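Local coordinates for potential RNA-dependent RNA polymerase (PDB 5I62), which joins ribonucleoside triphosphates into RNA on an RNA template, probably for both transcription and replication of a picobirnavirus double-stranded RNA genome, at residues 397-405 with 414-422. Sequence-based numbering, arbitrary orientation.
Sequences TYLRRWHHT and VGVYSTMRA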
loop_
_atom_site.group_PDB
_atom_site.type_symbol
_atom_site.label_atom_id
_atom_site.label_comp_id
_atom_site.label_asym_id
_atom_site.label_seq_id
_atom_site.Cartn_x
_atom_site.Cartn_y
_atom_site.Cartn_z
ATOM N N THR A 397 -13.534 -2.807 -10.654
ATOM C CA THR A 397 -13.076 -2.679 -9.280
ATOM C C THR A 397 -11.643 -2.194 -9.327
ATOM O O THR A 397 -10.856 -2.659 -10.155
ATOM C CB THR A 397 -13.181 -4.003 -8.510
ATOM O OG1 THR A 397 -12.433 -5.006 -9.209
ATOM C CG2 THR A 397 -14.631 -4.454 -8.411
ATOM N N TYR A 398 -11.320 -1.244 -8.463
ATOM C CA TYR A 398 -9.998 -0.640 -8.424
ATOM C C TYR A 398 -9.802 -0.138 -7.007
ATOM O O TYR A 398 -10.681 0.549 -6.486
ATOM C CB TYR A 398 -9.882 0.509 -9.439
ATOM C CG TYR A 398 -8.539 1.192 -9.480
ATOM C CD1 TYR A 398 -7.367 0.461 -9.654
ATOM C CD2 TYR A 398 -8.434 2.574 -9.340
ATOM C CE1 TYR A 398 -6.134 1.090 -9.697
ATOM C CE2 TYR A 398 -7.198 3.212 -9.384
ATOM C CZ TYR A 398 -6.051 2.459 -9.559
ATOM O OH TYR A 398 -4.818 3.084 -9.611
ATOM N N LEU A 399 -8.687 -0.530 -6.385
ATOM C CA LEU A 399 -8.357 -0.164 -4.998
ATOM C C LEU A 399 -9.461 -0.594 -4.037
ATOM O O LEU A 399 -9.793 0.118 -3.092
ATOM C CB LEU A 399 -8.080 1.336 -4.867
ATOM C CG LEU A 399 -6.993 1.882 -5.801
ATOM C CD1 LEU A 399 -6.775 3.380 -5.555
ATOM C CD2 LEU A 399 -5.681 1.102 -5.654
ATOM N N ARG A 400 -10.039 -1.770 -4.302
ATOM C CA ARG A 400 -11.123 -2.350 -3.508
ATOM C C ARG A 400 -12.366 -1.457 -3.455
ATOM O O ARG A 400 -13.144 -1.516 -2.495
ATOM C CB ARG A 400 -10.653 -2.707 -2.097
ATOM C CG ARG A 400 -9.665 -3.878 -2.082
ATOM C CD ARG A 400 -9.309 -4.275 -0.652
ATOM N NE ARG A 400 -7.934 -4.761 -0.515
ATOM C CZ ARG A 400 -7.513 -5.952 -0.934
ATOM N NH1 ARG A 400 -8.357 -6.794 -1.530
ATOM N NH2 ARG A 400 -6.243 -6.303 -0.760
ATOM N N ARG A 401 -12.587 -0.657 -4.502
ATOM C CA ARG A 401 -13.835 0.076 -4.678
ATOM C C ARG A 401 -14.494 -0.341 -5.989
ATOM O O ARG A 401 -13.817 -0.514 -7.008
ATOM C CB ARG A 401 -13.627 1.589 -4.719
ATOM C CG ARG A 401 -13.599 2.273 -3.380
ATOM C CD ARG A 401 -12.211 2.274 -2.871
ATOM N NE ARG A 401 -12.041 3.076 -1.658
ATOM C CZ ARG A 401 -10.991 2.935 -0.862
ATOM N NH1 ARG A 401 -10.080 2.014 -1.163
ATOM N NH2 ARG A 401 -10.854 3.689 0.229
ATOM N N TRP A 402 -15.818 -0.454 -5.958
ATOM C CA TRP A 402 -16.627 -0.798 -7.122
ATOM C C TRP A 402 -17.109 0.477 -7.794
ATOM O O TRP A 402 -17.487 1.439 -7.124
ATOM C CB TRP A 402 -17.806 -1.648 -6.668
ATOM C CG TRP A 402 -18.893 -1.970 -7.644
ATOM C CD1 TRP A 402 -18.993 -3.089 -8.407
ATOM C CD2 TRP A 402 -20.089 -1.211 -7.885
ATOM N NE1 TRP A 402 -20.161 -3.070 -9.126
ATOM C CE2 TRP A 402 -20.849 -1.924 -8.827
ATOM C CE3 TRP A 402 -20.578 0.007 -7.400
ATOM C CZ2 TRP A 402 -22.076 -1.464 -9.302
ATOM C CZ3 TRP A 402 -21.795 0.468 -7.874
ATOM C CH2 TRP A 402 -22.535 -0.278 -8.807
ATOM N N HIS A 403 -17.055 0.496 -9.118
ATOM C CA HIS A 403 -17.588 1.598 -9.908
ATOM C C HIS A 403 -18.464 1.023 -11.012
ATOM O O HIS A 403 -18.216 -0.072 -11.509
ATOM C CB HIS A 403 -16.492 2.452 -10.551
ATOM C CG HIS A 403 -15.397 2.886 -9.624
ATOM N ND1 HIS A 403 -15.260 4.191 -9.206
ATOM C CD2 HIS A 403 -14.354 2.211 -9.090
ATOM C CE1 HIS A 403 -14.192 4.297 -8.435
ATOM N NE2 HIS A 403 -13.631 3.107 -8.337
ATOM N N HIS A 404 -19.476 1.786 -11.408
ATOM C CA HIS A 404 -20.385 1.347 -12.446
ATOM C C HIS A 404 -20.761 2.533 -13.315
ATOM O O HIS A 404 -21.046 3.618 -12.798
ATOM C CB HIS A 404 -21.635 0.710 -11.839
ATOM C CG HIS A 404 -22.447 -0.072 -12.816
ATOM N ND1 HIS A 404 -23.153 0.526 -13.834
ATOM C CD2 HIS A 404 -22.679 -1.402 -12.925
ATOM C CE1 HIS A 404 -23.777 -0.402 -14.537
ATOM N NE2 HIS A 404 -23.508 -1.580 -14.005
ATOM N N THR A 405 -20.764 2.320 -14.633
ATOM C CA THR A 405 -21.027 3.427 -15.547
ATOM C C THR A 405 -22.400 4.055 -15.297
ATOM O O THR A 405 -22.587 5.253 -15.535
ATOM C CB THR A 405 -20.876 2.967 -17.006
ATOM O OG1 THR A 405 -20.880 4.112 -17.863
ATOM C CG2 THR A 405 -22.000 1.992 -17.428
ATOM N N VAL A 414 -18.520 7.322 -8.806
ATOM C CA VAL A 414 -17.890 7.299 -7.487
ATOM C C VAL A 414 -17.591 5.865 -7.040
ATOM O O VAL A 414 -18.294 4.918 -7.395
ATOM C CB VAL A 414 -18.771 8.016 -6.448
ATOM C CG1 VAL A 414 -18.873 9.499 -6.762
ATOM C CG2 VAL A 414 -20.162 7.392 -6.411
ATOM N N GLY A 415 -16.542 5.716 -6.229
ATOM C CA GLY A 415 -16.115 4.398 -5.795
ATOM C C GLY A 415 -16.873 3.933 -4.559
ATOM O O GLY A 415 -16.959 4.651 -3.563
ATOM N N VAL A 416 -17.424 2.730 -4.625
ATOM C CA VAL A 416 -18.208 2.169 -3.540
ATOM C C VAL A 416 -17.335 1.168 -2.792
ATOM O O VAL A 416 -16.884 0.171 -3.363
ATOM C CB VAL A 416 -19.499 1.510 -4.054
ATOM C CG1 VAL A 416 -20.272 0.892 -2.873
ATOM C CG2 VAL A 416 -20.364 2.534 -4.809
ATOM N N TYR A 417 -17.108 1.432 -1.516
ATOM C CA TYR A 417 -16.382 0.512 -0.661
ATOM C C TYR A 417 -17.349 -0.531 -0.109
ATOM O O TYR A 417 -18.530 -0.254 0.108
ATOM C CB TYR A 417 -15.706 1.293 0.457
ATOM C CG TYR A 417 -14.639 0.556 1.231
ATOM C CD1 TYR A 417 -13.314 0.580 0.816
ATOM C CD2 TYR A 417 -14.953 -0.115 2.399
ATOM C CE1 TYR A 417 -12.319 -0.078 1.546
ATOM C CE2 TYR A 417 -13.983 -0.769 3.135
ATOM C CZ TYR A 417 -12.668 -0.746 2.707
ATOM O OH TYR A 417 -11.719 -1.401 3.442
ATOM N N SER A 418 -16.849 -1.746 0.092
ATOM C CA SER A 418 -17.691 -2.820 0.601
ATOM C C SER A 418 -18.082 -2.560 2.053
ATOM O O SER A 418 -17.210 -2.425 2.915
ATOM C CB SER A 418 -16.956 -4.152 0.501
ATOM O OG SER A 418 -17.643 -5.150 1.231
ATOM N N THR A 419 -19.388 -2.523 2.332
ATOM C CA THR A 419 -19.818 -2.463 3.729
ATOM C C THR A 419 -19.430 -3.732 4.476
ATOM O O THR A 419 -19.174 -3.692 5.688
ATOM C CB THR A 419 -21.327 -2.240 3.833
ATOM O OG1 THR A 419 -22.032 -3.285 3.134
ATOM C CG2 THR A 419 -21.706 -0.881 3.257
ATOM N N MET A 420 -19.401 -4.874 3.783
ATOM C CA MET A 420 -19.011 -6.115 4.453
ATOM C C MET A 420 -17.553 -6.055 4.888
ATOM O O MET A 420 -17.213 -6.421 6.022
ATOM C CB MET A 420 -19.261 -7.335 3.560
ATOM C CG MET A 420 -20.747 -7.633 3.284
ATOM S SD MET A 420 -21.721 -7.964 4.781
ATOM C CE MET A 420 -20.756 -9.214 5.561
ATOM N N ARG A 421 -16.679 -5.589 4.002
ATOM C CA ARG A 421 -15.285 -5.392 4.387
ATOM C C ARG A 421 -15.169 -4.401 5.537
ATOM O O ARG A 421 -14.385 -4.615 6.476
ATOM C CB ARG A 421 -14.461 -4.923 3.196
ATOM C CG ARG A 421 -12.964 -4.787 3.498
ATOM C CD ARG A 421 -12.205 -4.642 2.197
ATOM N NE ARG A 421 -10.750 -4.633 2.323
ATOM C CZ ARG A 421 -9.988 -5.720 2.434
ATOM N NH1 ARG A 421 -10.534 -6.937 2.488
ATOM N NH2 ARG A 421 -8.669 -5.588 2.505
ATOM N N ALA A 422 -15.948 -3.314 5.485
ATOM C CA ALA A 422 -15.935 -2.337 6.570
ATOM C C ALA A 422 -16.310 -2.988 7.896
ATOM O O ALA A 422 -15.642 -2.775 8.914
ATOM C CB ALA A 422 -16.877 -1.175 6.250
HETATM O O HOH W 1 -14.018 -2.571 -0.120
HETATM O O HOH W 2 -19.592 4.310 -9.946
#
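Arg400 lays its guanidinium on that of Arg421, centres 4.2 Å apart and planes 29° from parallel. Arg400 NE sits 3.2 Å from Arg421 NH2, two donors that cannot bond to each other, while Arg400 CD rests 3.3 Å from Arg421 NE. Arg421 gets there by an extended chain whose CG lies anti to the backbone N (chi1 -176°), carrying its head from the first turn of helix 419-427 to the type I' turn from Tyr398 to Arg401, between strands 395-398 and 401-404; Glu190 gives it a weak, long ion pair. Further along the strand, Trp402 and Val416 form an antiparallel hydrogen-bonded pair: Trp402 N reaches Val416 O at 2.9 Å and Val416 N returns to Trp402 O at 2.8 Å. Their side chains run side by side, Val416 CG2 meeting the indole edge at CE3, 3.6 Å away, while Thr64 takes the indole NE1. Arg401 bends at chi2 (89°), bringing the face of its guanidinium over Tyr417 CD1, and Leu399 O holds NH1 in plane at 2.7 Å. Beyond either end of the Trp402-Val416 pair one water continues the link, Arg400 O to Ser418 N and His404 N to Val414 O. The short, weakly bonded strand 416-417 is outermost in a three-stranded antiparallel sheet. Like charges stacked this closely would probably need screening, to which solvent around exposed Arg400 and the weak Glu190 pair could contribute.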